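Local coordinates for protein dTDP-4-dehydrorhamnose 3,5-epimerase (PDB 6C46) that probably catalyses the epimerisation at C3' and C5' of dTDP-4-dehydro-6-deoxyglucose, the step of dTDP-L-rhamnose biosynthesis that yields dTDP-4-dehydro-L-rhamnose, at residues A[56-61]-A[137-142]; A[80-85]-A[117-122]; A[130-135]-A[165-170]. One frame throughout, in Å; residues are numbered along the deposited sequence.

Overall arrangement
The three contacts illustrate how chemistry follows position in a cupin-type fold. Interactions 1 and 2 belong to one antiparallel sheet, where strands 135-142 and 80-86 are neighbours and join the two contacts by backbone bonds; their centres lie about 10 Å apart. Interaction 2 is buried near the middle of the chain, whereas interaction 1 is partly buried, on the strand that continues the sheet into the second subunit. Both rest on backbone hydrogen bonds with side chains sorted to two faces. Interaction 3, at the periphery about 17 Å from the centre of interaction 1, joins the end of strand 125-131 to a loop by apolar contacts alone.

Interaction 1 (A[56-61]-A[137-142])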
ATOM      1  N   ASP A  56       1.664   5.187  -5.452  1.00 16.24           N
ATOM      2  CA  ASP A  56       0.672   4.937  -4.408  1.00 14.85           C
ATOM      3  C   ASP A  56       0.216   6.272  -3.850  1.00 20.27           C
ATOM      4  O   ASP A  56       1.055   7.113  -3.513  1.00 18.90           O
ATOM      5  CB  ASP A  56       1.253   4.090  -3.265  1.00 31.11           C
ATOM      6  CG  ASP A  56       1.843   2.778  -3.746  1.00 47.94           C
ATOM      7  OD1 ASP A  56       1.617   2.415  -4.920  1.00 54.92           O
ATOM      8  OD2 ASP A  56       2.541   2.111  -2.955  1.00 52.92           O
ATOM      9  N   ASN A  57      -1.105   6.450  -3.717  1.00 14.58           N
ATOM     10  CA  ASN A  57      -1.689   7.704  -3.260  1.00 18.03           C
ATOM     11  C   ASN A  57      -2.633   7.420  -2.104  1.00 19.38           C
ATOM     12  O   ASN A  57      -3.287   6.373  -2.063  1.00 20.59           O
ATOM     13  CB  ASN A  57      -2.470   8.396  -4.388  1.00 23.77           C
ATOM     14  CG  ASN A  57      -1.661   8.507  -5.665  1.00 27.09           C
ATOM     15  OD1 ASN A  57      -0.821   9.379  -5.780  1.00 22.59           O
ATOM     16  ND2 ASN A  57      -1.921   7.617  -6.635  1.00 27.49           N
ATOM     17  N   ILE A  58      -2.723   8.370  -1.185  1.00 16.96           N
ATOM     18  CA  ILE A  58      -3.572   8.253  -0.006  1.00 18.26           C
ATOM     19  C   ILE A  58      -4.420   9.509   0.113  1.00 17.59           C
ATOM     20  O   ILE A  58      -3.911  10.628  -0.028  1.00 18.05           O
ATOM     21  CB  ILE A  58      -2.736   8.064   1.279  1.00 19.10           C
ATOM     22  CG1 ILE A  58      -1.895   6.781   1.203  1.00 19.68           C
ATOM     23  CG2 ILE A  58      -3.640   8.024   2.507  1.00 22.47           C
ATOM     24  CD1 ILE A  58      -2.747   5.492   1.297  1.00 22.51           C
ATOM     25  N   SER A  59      -5.700   9.337   0.442  1.00 15.32           N
ATOM     26  CA  SER A  59      -6.494  10.494   0.829  1.00 21.48           C
ATOM     27  C   SER A  59      -7.375  10.136   2.015  1.00 20.16           C
ATOM     28  O   SER A  59      -7.761   8.980   2.192  1.00 20.70           O
ATOM     29  CB  SER A  59      -7.343  11.002  -0.344  1.00 23.90           C
ATOM     30  OG  SER A  59      -8.301  10.044  -0.691  1.00 23.40           O
ATOM     31  N   LYS A  60      -7.656  11.140   2.839  1.00 17.88           N
ATOM     32  CA  LYS A  60      -8.602  11.044   3.941  1.00 20.79           C
ATOM     33  C   LYS A  60      -9.648  12.119   3.719  1.00 26.10           C
ATOM     34  O   LYS A  60      -9.289  13.274   3.460  1.00 24.01           O
ATOM     35  CB  LYS A  60      -7.917  11.250   5.287  1.00 18.95           C
ATOM     36  CG  LYS A  60      -8.895  11.328   6.486  1.00 27.88           C
ATOM     37  CD  LYS A  60      -8.175  11.130   7.821  1.00 30.59           C
ATOM     38  CE  LYS A  60      -9.100  11.386   8.996  1.00 35.83           C
ATOM     39  NZ  LYS A  60      -8.395  11.220  10.299  1.00 44.78           N
ATOM     40  N   SER A  61     -10.929  11.744   3.808  1.00 21.65           N
ATOM     41  CA  SER A  61     -12.032  12.662   3.529  1.00 25.97           C
ATOM     42  C   SER A  61     -13.173  12.352   4.479  1.00 24.68           C
ATOM     43  O   SER A  61     -13.242  11.264   5.061  1.00 23.17           O
ATOM     44  CB  SER A  61     -12.521  12.551   2.070  1.00 23.52           C
ATOM     45  OG  SER A  61     -11.436  12.385   1.171  1.00 36.35           O
ATOM     46  N   VAL A 137     -10.061   6.699   5.029  1.00 16.55           N
ATOM     47  CA  VAL A 137      -8.765   6.787   4.367  1.00 14.89           C
ATOM     48  C   VAL A 137      -8.807   5.852   3.164  1.00 21.14           C
ATOM     49  O   VAL A 137      -9.164   4.668   3.284  1.00 18.33           O
ATOM     50  CB  VAL A 137      -7.596   6.470   5.322  1.00 17.02           C
ATOM     51  CG1 VAL A 137      -6.264   6.468   4.572  1.00 19.13           C
ATOM     52  CG2 VAL A 137      -7.510   7.552   6.399  1.00 20.04           C
ATOM     53  N   PHE A 138      -8.522   6.413   1.994  1.00 17.63           N
ATOM     54  CA  PHE A 138      -8.667   5.739   0.710  1.00 15.70           C
ATOM     55  C   PHE A 138      -7.281   5.569   0.114  1.00 20.01           C
ATOM     56  O   PHE A 138      -6.497   6.518   0.104  1.00 24.21           O
ATOM     57  CB  PHE A 138      -9.554   6.574  -0.230  1.00 12.79           C
ATOM     58  CG  PHE A 138      -9.853   5.912  -1.565  1.00 22.46           C
ATOM     59  CD1 PHE A 138     -10.800   4.887  -1.653  1.00 19.36           C
ATOM     60  CD2 PHE A 138      -9.259   6.377  -2.743  1.00 23.60           C
ATOM     61  CE1 PHE A 138     -11.116   4.307  -2.890  1.00 19.99           C
ATOM     62  CE2 PHE A 138      -9.578   5.789  -3.996  1.00 21.64           C
ATOM     63  CZ  PHE A 138     -10.511   4.743  -4.045  1.00 20.15           C
ATOM     64  N   SER A 139      -6.978   4.379  -0.379  1.00 19.20           N
ATOM     65  CA  SER A 139      -5.671   4.085  -0.961  1.00 17.57           C
ATOM     66  C   SER A 139      -5.858   3.731  -2.427  1.00 16.19           C
ATOM     67  O   SER A 139      -6.714   2.905  -2.765  1.00 16.83           O
ATOM     68  CB  SER A 139      -5.001   2.929  -0.210  1.00 20.98           C
ATOM     69  OG  SER A 139      -4.065   2.250  -1.028  1.00 25.11           O
ATOM     70  N   TYR A 140      -5.084   4.355  -3.309  1.00 18.68           N
ATOM     71  CA  TYR A 140      -5.129   3.905  -4.695  1.00 20.30           C
ATOM     72  C   TYR A 140      -3.724   3.842  -5.267  1.00 22.44           C
ATOM     73  O   TYR A 140      -2.951   4.795  -5.149  1.00 25.93           O
ATOM     74  CB  TYR A 140      -6.057   4.763  -5.567  1.00 23.23           C
ATOM     75  CG  TYR A 140      -5.848   6.252  -5.654  1.00 26.26           C
ATOM     76  CD1 TYR A 140      -5.383   6.827  -6.838  1.00 32.00           C
ATOM     77  CD2 TYR A 140      -6.182   7.098  -4.599  1.00 24.76           C
ATOM     78  CE1 TYR A 140      -5.213   8.185  -6.959  1.00 34.25           C
ATOM     79  CE2 TYR A 140      -6.017   8.458  -4.707  1.00 40.58           C
ATOM     80  CZ  TYR A 140      -5.532   8.999  -5.892  1.00 46.07           C
ATOM     81  OH  TYR A 140      -5.364  10.356  -6.012  1.00 49.56           O
ATOM     82  N   LYS A 141      -3.393   2.683  -5.822  1.00 18.64           N
ATOM     83  CA  LYS A 141      -2.151   2.441  -6.539  1.00 18.43           C
ATOM     84  C   LYS A 141      -2.445   2.560  -8.023  1.00 22.85           C
ATOM     85  O   LYS A 141      -3.465   2.046  -8.500  1.00 17.60           O
ATOM     86  CB  LYS A 141      -1.600   1.046  -6.237  1.00 24.29           C
ATOM     87  CG  LYS A 141      -1.595   0.654  -4.745  1.00 33.55           C
ATOM     88  CD  LYS A 141      -0.787  -0.632  -4.479  1.00 48.96           C
ATOM     89  CE  LYS A 141       0.720  -0.455  -4.736  1.00 58.93           C
ATOM     90  NZ  LYS A 141       1.574  -1.655  -4.447  1.00 55.84           N
ATOM     91  N   CYS A 142      -1.550   3.212  -8.755  1.00 13.91           N
ATOM     92  CA  CYS A 142      -1.753   3.443 -10.179  1.00 14.33           C
ATOM     93  C   CYS A 142      -0.640   2.780 -10.954  1.00 16.86           C
ATOM     94  O   CYS A 142       0.519   2.838 -10.536  1.00 12.72           O
ATOM     95  CB  CYS A 142      -1.760   4.920 -10.514  1.00 16.92           C
ATOM     96  SG  CYS A 142      -3.049   5.830  -9.641  1.00 25.67           S
TER
HETATM   97  O   HOH W   1      -1.562   3.683  -1.755  1.00 39.27           O
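Asn57 lays its CB over one face of the Tyr140 ring, 3.6 Å from the ring centroid and 17° off the normal, a CH-pi contact that marks the tight part of this antiparallel pairing. With chi1 of 56°, Tyr140 sets CG between its own backbone N and carbonyl carbon, which brings the ring across to Asn57. The Asn57 amide plane is turned 34° from the ring; ND2 bonds to Gln55 OE1 and makes only a weak bond, 3.4 Å long, to Tyr140 O. That oxygen takes its stronger bond from Asn57 N, at 2.9 Å. Farther along, Ser59 and Phe138 exchange two nearly straight bonds, the shorter from Phe138 N to Ser59 O at 2.7 Å, while the Phe138 ring stacks on Phe129.

On the other face the two segments touch more thinly, and Tyr33, Tyr35 and Tyr38 of the second subunit cover it. Ile58 CG2 meets Val137 CG1 at 3.7 Å, and the extended Lys60 chain brushes Val137 CG2. A water bridges Asn57 O and Ser139 OG. Asp56 and Lys141 run side by side; Asp56 OD1 comes within 3.0 Å of Lys141 CE yet stays 4.1 Å from NZ. The salt bridges of both go to Lys141 and Asp56 of the second subunit, whose strand extends the sheet beyond 56-61.

The chemistry implies a division of labour: Asn57 probably helps to hold the ring of Tyr140, the predicted proton donor, while the reciprocal Asp56-Lys141 bridges tie the same ladder to the dimer interface.

Interaction 2 (A[80-85]-A[117-122]); sequences KLVSCL and LQFYVP
Leu81 and Gln118 meet obliquely on one face of an antiparallel ladder with two hydrogen-bonded pairs. Lys80 and Val121 exchange two short bonds, Val121 N reaching Lys80 O at 2.8 Å with an N-H...O angle of 174°; Val82 and Phe119 form the next pair.

Gln118 can be followed outward. Its CB sits against Val82 O and Leu81 CD1, the latter at 3.9 Å. Next, CG packs on Ser83 CB, again at 3.9 Å. From there the chain stays extended (chi2 165°), carrying the amide over Leu81: OE1 rests 3.5 Å from Leu81 CD2, an apolar neighbour, and NE2 turns to Lys37 O for its hydrogen bond. Lys37 also offers NZ to Ser83 OG, giving this polar end of the ladder a common partner.

On the opposite face Val82 and Phe119 lie alongside each other, pointing the same way, with Val82 CG2 3.7 Å from Phe119 CB and at the edge of the ring. Beyond the last paired residues a water accepts from Cys84 N and lies 2.7 Å from Leu117 O, spanning the strands as they diverge.

Val82 also touches Tyr140, the predicted proton donor. The face bearing Lys80, Val82, Phe119 and Val121 therefore probably lines the active-site side of a backbone-bonded platform, while on the other face Gln118 NE2 and Ser83 OG both find partners on Lys37.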
ATOM      1  N   LYS A  80      -5.992   1.288 -11.748  1.00 13.36           N
ATOM      2  CA  LYS A  80      -6.039   1.635 -10.333  1.00 16.28           C
ATOM      3  C   LYS A  80      -6.397   0.407  -9.509  1.00 19.15           C
ATOM      4  O   LYS A  80      -7.333  -0.317  -9.853  1.00 19.51           O
ATOM      5  CB  LYS A  80      -7.048   2.760 -10.073  1.00 12.97           C
ATOM      6  CG  LYS A  80      -6.653   4.075 -10.773  1.00 17.52           C
ATOM      7  CD  LYS A  80      -7.816   5.071 -10.884  1.00 19.52           C
ATOM      8  CE  LYS A  80      -7.411   6.315 -11.697  1.00 26.21           C
ATOM      9  NZ  LYS A  80      -8.614   7.168 -12.103  1.00 22.41           N
ATOM     10  N   LEU A  81      -5.647   0.172  -8.432  1.00 14.51           N
ATOM     11  CA  LEU A  81      -5.957  -0.869  -7.455  1.00 13.36           C
ATOM     12  C   LEU A  81      -6.292  -0.143  -6.168  1.00 18.52           C
ATOM     13  O   LEU A  81      -5.412   0.471  -5.557  1.00 16.34           O
ATOM     14  CB  LEU A  81      -4.774  -1.813  -7.255  1.00 13.21           C
ATOM     15  CG  LEU A  81      -5.025  -2.998  -6.329  1.00 15.70           C
ATOM     16  CD1 LEU A  81      -6.126  -3.909  -6.865  1.00 12.97           C
ATOM     17  CD2 LEU A  81      -3.702  -3.749  -6.185  1.00 25.24           C
ATOM     18  N   VAL A  82      -7.556  -0.179  -5.771  1.00 12.37           N
ATOM     19  CA  VAL A  82      -8.014   0.724  -4.731  1.00 12.31           C
ATOM     20  C   VAL A  82      -8.531  -0.066  -3.542  1.00 17.46           C
ATOM     21  O   VAL A  82      -9.024  -1.193  -3.674  1.00 17.74           O
ATOM     22  CB  VAL A  82      -9.092   1.695  -5.281  1.00 18.77           C
ATOM     23  CG1 VAL A  82      -8.568   2.449  -6.493  1.00 16.27           C
ATOM     24  CG2 VAL A  82     -10.324   0.945  -5.712  1.00 17.12           C
ATOM     25  N   SER A  83      -8.395   0.529  -2.359  1.00 15.77           N
ATOM     26  CA  SER A  83      -8.919  -0.088  -1.149  1.00 20.94           C
ATOM     27  C   SER A  83      -9.121   0.997  -0.112  1.00 21.83           C
ATOM     28  O   SER A  83      -8.715   2.144  -0.289  1.00 15.64           O
ATOM     29  CB  SER A  83      -7.990  -1.192  -0.619  1.00 18.91           C
ATOM     30  OG  SER A  83      -6.687  -0.675  -0.332  1.00 19.97           O
ATOM     31  N   CYS A  84      -9.765   0.616   0.983  1.00 17.05           N
ATOM     32  CA  CYS A  84     -10.077   1.548   2.051  1.00 16.59           C
ATOM     33  C   CYS A  84      -9.336   1.089   3.296  1.00 19.23           C
ATOM     34  O   CYS A  84      -9.527  -0.045   3.744  1.00 16.56           O
ATOM     35  CB  CYS A  84     -11.589   1.608   2.274  1.00 14.60           C
ATOM     36  SG  CYS A  84     -12.051   2.633   3.636  1.00 20.36           S
ATOM     37  N   LEU A  85      -8.438   1.936   3.805  1.00 18.10           N
ATOM     38  CA  LEU A  85      -7.625   1.598   4.965  1.00 17.98           C
ATOM     39  C   LEU A  85      -8.284   1.946   6.291  1.00 18.44           C
ATOM     40  O   LEU A  85      -7.845   1.448   7.336  1.00 18.51           O
ATOM     41  CB  LEU A  85      -6.275   2.330   4.903  1.00 17.71           C
ATOM     42  CG  LEU A  85      -5.514   2.124   3.590  1.00 21.98           C
ATOM     43  CD1 LEU A  85      -4.148   2.830   3.651  1.00 21.92           C
ATOM     44  CD2 LEU A  85      -5.352   0.649   3.302  1.00 19.38           C
ATOM     45  N   LEU A 117     -11.181  -5.620   1.152  1.00 14.84           N
ATOM     46  CA  LEU A 117     -11.249  -5.857  -0.282  1.00 15.72           C
ATOM     47  C   LEU A 117     -10.431  -4.834  -1.070  1.00 19.22           C
ATOM     48  O   LEU A 117     -10.259  -3.681  -0.665  1.00 16.04           O
ATOM     49  CB  LEU A 117     -12.710  -5.807  -0.751  1.00 14.12           C
ATOM     50  CG  LEU A 117     -13.612  -6.917  -0.170  1.00 20.38           C
ATOM     51  CD1 LEU A 117     -15.107  -6.776  -0.617  1.00 17.78           C
ATOM     52  CD2 LEU A 117     -13.071  -8.285  -0.565  1.00 14.96           C
ATOM     53  N   GLN A 118      -9.956  -5.257  -2.237  1.00 14.15           N
ATOM     54  CA  GLN A 118      -9.377  -4.342  -3.206  1.00 12.65           C
ATOM     55  C   GLN A 118     -10.142  -4.462  -4.515  1.00 16.24           C
ATOM     56  O   GLN A 118     -10.650  -5.532  -4.859  1.00 13.52           O
ATOM     57  CB  GLN A 118      -7.918  -4.653  -3.474  1.00 12.52           C
ATOM     58  CG  GLN A 118      -7.031  -4.586  -2.236  1.00 19.32           C
ATOM     59  CD  GLN A 118      -5.729  -5.268  -2.543  1.00 23.10           C
ATOM     60  OE1 GLN A 118      -4.809  -4.637  -3.034  1.00 18.10           O
ATOM     61  NE2 GLN A 118      -5.677  -6.590  -2.325  1.00 18.47           N
ATOM     62  N   PHE A 119     -10.143  -3.377  -5.275  1.00 15.84           N
ATOM     63  CA  PHE A 119     -10.922  -3.269  -6.504  1.00 12.09           C
ATOM     64  C   PHE A 119      -9.939  -2.862  -7.591  1.00 11.48           C
ATOM     65  O   PHE A 119      -9.242  -1.848  -7.447  1.00 15.64           O
ATOM     66  CB  PHE A 119     -12.031  -2.227  -6.304  1.00 16.48           C
ATOM     67  CG  PHE A 119     -13.043  -2.125  -7.431  1.00 16.80           C
ATOM     68  CD1 PHE A 119     -13.641  -0.899  -7.711  1.00 19.03           C
ATOM     69  CD2 PHE A 119     -13.449  -3.232  -8.140  1.00 23.48           C
ATOM     70  CE1 PHE A 119     -14.620  -0.784  -8.714  1.00 24.74           C
ATOM     71  CE2 PHE A 119     -14.409  -3.126  -9.138  1.00 24.55           C
ATOM     72  CZ  PHE A 119     -14.993  -1.893  -9.431  1.00 23.43           C
ATOM     73  N   TYR A 120      -9.818  -3.684  -8.633  1.00 13.48           N
ATOM     74  CA  TYR A 120      -8.899  -3.405  -9.739  1.00 14.26           C
ATOM     75  C   TYR A 120      -9.690  -2.804 -10.893  1.00 15.67           C
ATOM     76  O   TYR A 120     -10.568  -3.464 -11.449  1.00 14.94           O
ATOM     77  CB  TYR A 120      -8.163  -4.661 -10.226  1.00 11.63           C
ATOM     78  CG  TYR A 120      -7.367  -4.391 -11.502  1.00 14.77           C
ATOM     79  CD1 TYR A 120      -6.168  -3.682 -11.454  1.00 18.93           C
ATOM     80  CD2 TYR A 120      -7.834  -4.807 -12.760  1.00 15.40           C
ATOM     81  CE1 TYR A 120      -5.448  -3.406 -12.613  1.00 15.84           C
ATOM     82  CE2 TYR A 120      -7.114  -4.524 -13.943  1.00 12.57           C
ATOM     83  CZ  TYR A 120      -5.922  -3.831 -13.848  1.00 14.61           C
ATOM     84  OH  TYR A 120      -5.183  -3.530 -14.973  1.00 19.13           O
ATOM     85  N   VAL A 121      -9.363  -1.566 -11.255  1.00 14.96           N
ATOM     86  CA  VAL A 121     -10.027  -0.762 -12.276  1.00 16.24           C
ATOM     87  C   VAL A 121      -9.053  -0.625 -13.450  1.00 15.06           C
ATOM     88  O   VAL A 121      -8.026   0.071 -13.324  1.00 18.16           O
ATOM     89  CB  VAL A 121     -10.401   0.627 -11.731  1.00 18.01           C
ATOM     90  CG1 VAL A 121     -11.164   1.402 -12.772  1.00 17.74           C
ATOM     91  CG2 VAL A 121     -11.215   0.525 -10.427  1.00 18.85           C
ATOM     92  N   PRO A 122      -9.316  -1.251 -14.587  1.00 17.52           N
ATOM     93  CA  PRO A 122      -8.350  -1.222 -15.704  1.00 16.26           C
ATOM     94  C   PRO A 122      -8.168   0.175 -16.288  1.00 15.71           C
ATOM     95  O   PRO A 122      -8.989   1.070 -16.099  1.00 14.44           O
ATOM     96  CB  PRO A 122      -8.991  -2.146 -16.757  1.00 15.83           C
ATOM     97  CG  PRO A 122     -10.030  -2.981 -15.979  1.00 16.56           C
ATOM     98  CD  PRO A 122     -10.498  -2.100 -14.859  1.00 13.53           C
TER
HETATM   99  O   HOH W   2     -10.869  -2.098   1.446  1.00 18.09           O

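Interaction 3 (A[130-135]-A[165-170])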
ATOM      1  N   VAL A 130     -17.416   7.582  -2.924  1.00 15.25           N
ATOM      2  CA  VAL A 130     -18.064   8.446  -1.939  1.00 17.56           C
ATOM      3  C   VAL A 130     -17.785   7.891  -0.550  1.00 21.28           C
ATOM      4  O   VAL A 130     -17.707   6.671  -0.364  1.00 19.00           O
ATOM      5  CB  VAL A 130     -19.586   8.547  -2.179  1.00 19.14           C
ATOM      6  CG1 VAL A 130     -20.208   7.165  -2.066  1.00 17.18           C
ATOM      7  CG2 VAL A 130     -20.237   9.518  -1.178  1.00 22.57           C
ATOM      8  N   VAL A 131     -17.582   8.781   0.419  1.00 18.35           N
ATOM      9  CA  VAL A 131     -17.264   8.350   1.777  1.00 20.08           C
ATOM     10  C   VAL A 131     -18.566   8.028   2.490  1.00 25.15           C
ATOM     11  O   VAL A 131     -19.455   8.878   2.581  1.00 23.68           O
ATOM     12  CB  VAL A 131     -16.471   9.427   2.533  1.00 23.59           C
ATOM     13  CG1 VAL A 131     -16.308   9.020   3.980  1.00 19.92           C
ATOM     14  CG2 VAL A 131     -15.089   9.652   1.855  1.00 19.93           C
ATOM     15  N   LEU A 132     -18.678   6.810   3.005  1.00 22.23           N
ATOM     16  CA  LEU A 132     -19.888   6.390   3.710  1.00 19.41           C
ATOM     17  C   LEU A 132     -19.804   6.579   5.213  1.00 21.11           C
ATOM     18  O   LEU A 132     -20.845   6.710   5.875  1.00 21.97           O
ATOM     19  CB  LEU A 132     -20.160   4.912   3.429  1.00 28.33           C
ATOM     20  CG  LEU A 132     -20.263   4.542   1.959  1.00 26.06           C
ATOM     21  CD1 LEU A 132     -20.378   3.031   1.845  1.00 25.41           C
ATOM     22  CD2 LEU A 132     -21.479   5.239   1.351  1.00 21.62           C
ATOM     23  N   SER A 133     -18.598   6.528   5.779  1.00 21.59           N
ATOM     24  CA  SER A 133     -18.409   6.637   7.220  1.00 22.12           C
ATOM     25  C   SER A 133     -18.106   8.077   7.635  1.00 22.58           C
ATOM     26  O   SER A 133     -18.021   8.982   6.807  1.00 21.47           O
ATOM     27  CB  SER A 133     -17.306   5.685   7.654  1.00 24.97           C
ATOM     28  OG  SER A 133     -16.225   5.800   6.746  1.00 23.84           O
ATOM     29  N   GLU A 134     -17.924   8.298   8.940  1.00 22.90           N
ATOM     30  CA  GLU A 134     -17.655   9.654   9.413  1.00 31.26           C
ATOM     31  C   GLU A 134     -16.439  10.246   8.703  1.00 31.11           C
ATOM     32  O   GLU A 134     -16.470  11.391   8.240  1.00 22.93           O
ATOM     33  CB  GLU A 134     -17.460   9.643  10.934  1.00 34.08           C
ATOM     34  CG  GLU A 134     -17.461  11.010  11.580  1.00 53.08           C
ATOM     35  CD  GLU A 134     -17.462  10.945  13.119  1.00 65.56           C
ATOM     36  OE1 GLU A 134     -17.581   9.829  13.677  1.00 64.87           O
ATOM     37  OE2 GLU A 134     -17.350  12.017  13.763  1.00 67.31           O
ATOM     38  N   THR A 135     -15.366   9.468   8.587  1.00 24.78           N
ATOM     39  CA  THR A 135     -14.221   9.779   7.737  1.00 20.46           C
ATOM     40  C   THR A 135     -13.704   8.465   7.177  1.00 20.73           C
ATOM     41  O   THR A 135     -14.008   7.390   7.700  1.00 25.01           O
ATOM     42  CB  THR A 135     -13.065  10.477   8.484  1.00 28.28           C
ATOM     43  OG1 THR A 135     -12.490   9.558   9.422  1.00 32.59           O
ATOM     44  CG2 THR A 135     -13.536  11.705   9.240  1.00 31.31           C
ATOM     45  N   TRP A 165     -25.213   6.317  -6.009  1.00 21.28           N
ATOM     46  CA  TRP A 165     -24.143   6.705  -5.102  1.00 27.30           C
ATOM     47  C   TRP A 165     -24.524   6.500  -3.639  1.00 26.98           C
ATOM     48  O   TRP A 165     -23.823   6.995  -2.755  1.00 24.71           O
ATOM     49  CB  TRP A 165     -23.720   8.153  -5.370  1.00 25.52           C
ATOM     50  CG  TRP A 165     -22.959   8.286  -6.663  1.00 19.70           C
ATOM     51  CD1 TRP A 165     -23.456   8.690  -7.874  1.00 23.52           C
ATOM     52  CD2 TRP A 165     -21.573   7.981  -6.881  1.00 17.91           C
ATOM     53  NE1 TRP A 165     -22.455   8.666  -8.822  1.00 17.11           N
ATOM     54  CE2 TRP A 165     -21.297   8.239  -8.235  1.00 17.00           C
ATOM     55  CE3 TRP A 165     -20.530   7.538  -6.051  1.00 16.83           C
ATOM     56  CZ2 TRP A 165     -20.021   8.058  -8.788  1.00 21.81           C
ATOM     57  CZ3 TRP A 165     -19.268   7.349  -6.602  1.00 21.27           C
ATOM     58  CH2 TRP A 165     -19.027   7.611  -7.954  1.00 19.14           C
ATOM     59  N   LYS A 166     -25.637   5.808  -3.379  1.00 23.03           N
ATOM     60  CA  LYS A 166     -26.011   5.237  -2.081  1.00 26.92           C
ATOM     61  C   LYS A 166     -26.497   6.224  -1.024  1.00 30.94           C
ATOM     62  O   LYS A 166     -27.492   5.953  -0.348  1.00 34.51           O
ATOM     63  CB  LYS A 166     -24.842   4.429  -1.487  1.00 26.28           C
ATOM     64  CG  LYS A 166     -24.299   3.347  -2.422  1.00 32.10           C
ATOM     65  CD  LYS A 166     -25.400   2.449  -2.946  1.00 31.98           C
ATOM     66  CE  LYS A 166     -25.460   1.128  -2.231  1.00 37.36           C
ATOM     67  NZ  LYS A 166     -26.309   0.179  -3.008  1.00 43.02           N
ATOM     68  N   ILE A 167     -25.824   7.351  -0.841  1.00 25.02           N
ATOM     69  CA  ILE A 167     -26.195   8.248   0.255  1.00 23.43           C
ATOM     70  C   ILE A 167     -27.165   9.297  -0.267  1.00 28.81           C
ATOM     71  O   ILE A 167     -27.306   9.441  -1.492  1.00 34.85           O
ATOM     72  CB  ILE A 167     -24.947   8.883   0.888  1.00 22.86           C
ATOM     73  CG1 ILE A 167     -24.323   9.889  -0.079  1.00 27.39           C
ATOM     74  CG2 ILE A 167     -23.948   7.757   1.314  1.00 22.35           C
ATOM     75  CD1 ILE A 167     -23.187  10.724   0.518  1.00 24.28           C
ATOM     76  N   PRO A 168     -27.868  10.022   0.606  1.00 33.66           N
ATOM     77  CA  PRO A 168     -28.786  11.061   0.125  1.00 37.18           C
ATOM     78  C   PRO A 168     -28.031  12.115  -0.661  1.00 36.32           C
ATOM     79  O   PRO A 168     -26.901  12.477  -0.322  1.00 29.90           O
ATOM     80  CB  PRO A 168     -29.377  11.640   1.416  1.00 39.63           C
ATOM     81  CG  PRO A 168     -29.219  10.556   2.425  1.00 39.10           C
ATOM     82  CD  PRO A 168     -27.942   9.864   2.071  1.00 35.27           C
ATOM     83  N   GLU A 169     -28.666  12.598  -1.731  1.00 35.33           N
ATOM     84  CA  GLU A 169     -28.019  13.588  -2.590  1.00 38.72           C
ATOM     85  C   GLU A 169     -27.657  14.856  -1.829  1.00 34.49           C
ATOM     86  O   GLU A 169     -26.624  15.473  -2.110  1.00 33.08           O
ATOM     87  CB  GLU A 169     -28.916  13.906  -3.789  1.00 36.64           C
ATOM     88  CG  GLU A 169     -29.065  12.742  -4.752  1.00 47.38           C
ATOM     89  CD  GLU A 169     -29.979  13.057  -5.921  1.00 59.95           C
ATOM     90  OE1 GLU A 169     -30.615  14.134  -5.921  1.00 67.61           O
ATOM     91  OE2 GLU A 169     -30.057  12.224  -6.842  1.00 64.21           O
ATOM     92  N   ALA A 170     -28.488  15.262  -0.865  1.00 34.69           N
ATOM     93  CA  ALA A 170     -28.187  16.449  -0.069  1.00 34.15           C
ATOM     94  C   ALA A 170     -26.921  16.281   0.766  1.00 38.49           C
ATOM     95  O   ALA A 170     -26.355  17.287   1.221  1.00 35.03           O
ATOM     96  CB  ALA A 170     -29.366  16.787   0.841  1.00 39.98           C
TER
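Val130 and Ile167 reach toward each other tip to tip, CG2 of the valine 3.6 Å from CD1 of the isoleucine, where the end of strand 125-131 meets the loop 165-170. Aliphatic contacts like this carry most of the join. Leu132 adds a second, crossing Ile167 so that CD2 lies 3.5 Å from Ile167 CG2; the two branches of the isoleucine are thereby divided between two partners. Chi1 of 70° directs the Ile167 CG1 arm to the valine and leaves CG2 for the leucine.

The aromatic contribution comes from Trp165, whose six-membered ring meets Val130 at its edge, CE3 standing 4.0 Å from CG1 as the two side chains slide past each other. The indole is fixed from outside the pair: NE1 bonds to Phe156 O, and the Phe156 ring meets it edge-to-face.

The polar interactions are local to each segment or go to neighbouring strand 88-95. Ile167 N bonds to Trp165 O at 2.8 Å and closes a classic gamma turn centred on Lys166, whose amine makes a cation-pi contact with Trp90. Ser133 OG bonds across the turn to Thr135 O and also to Arg88 N.

The loop between strand 151-153 and helix 176-179 thus packs on the end of strand 125-131, an inner strand of one of the two antiparallel sheets of the cupin beta-sandwich.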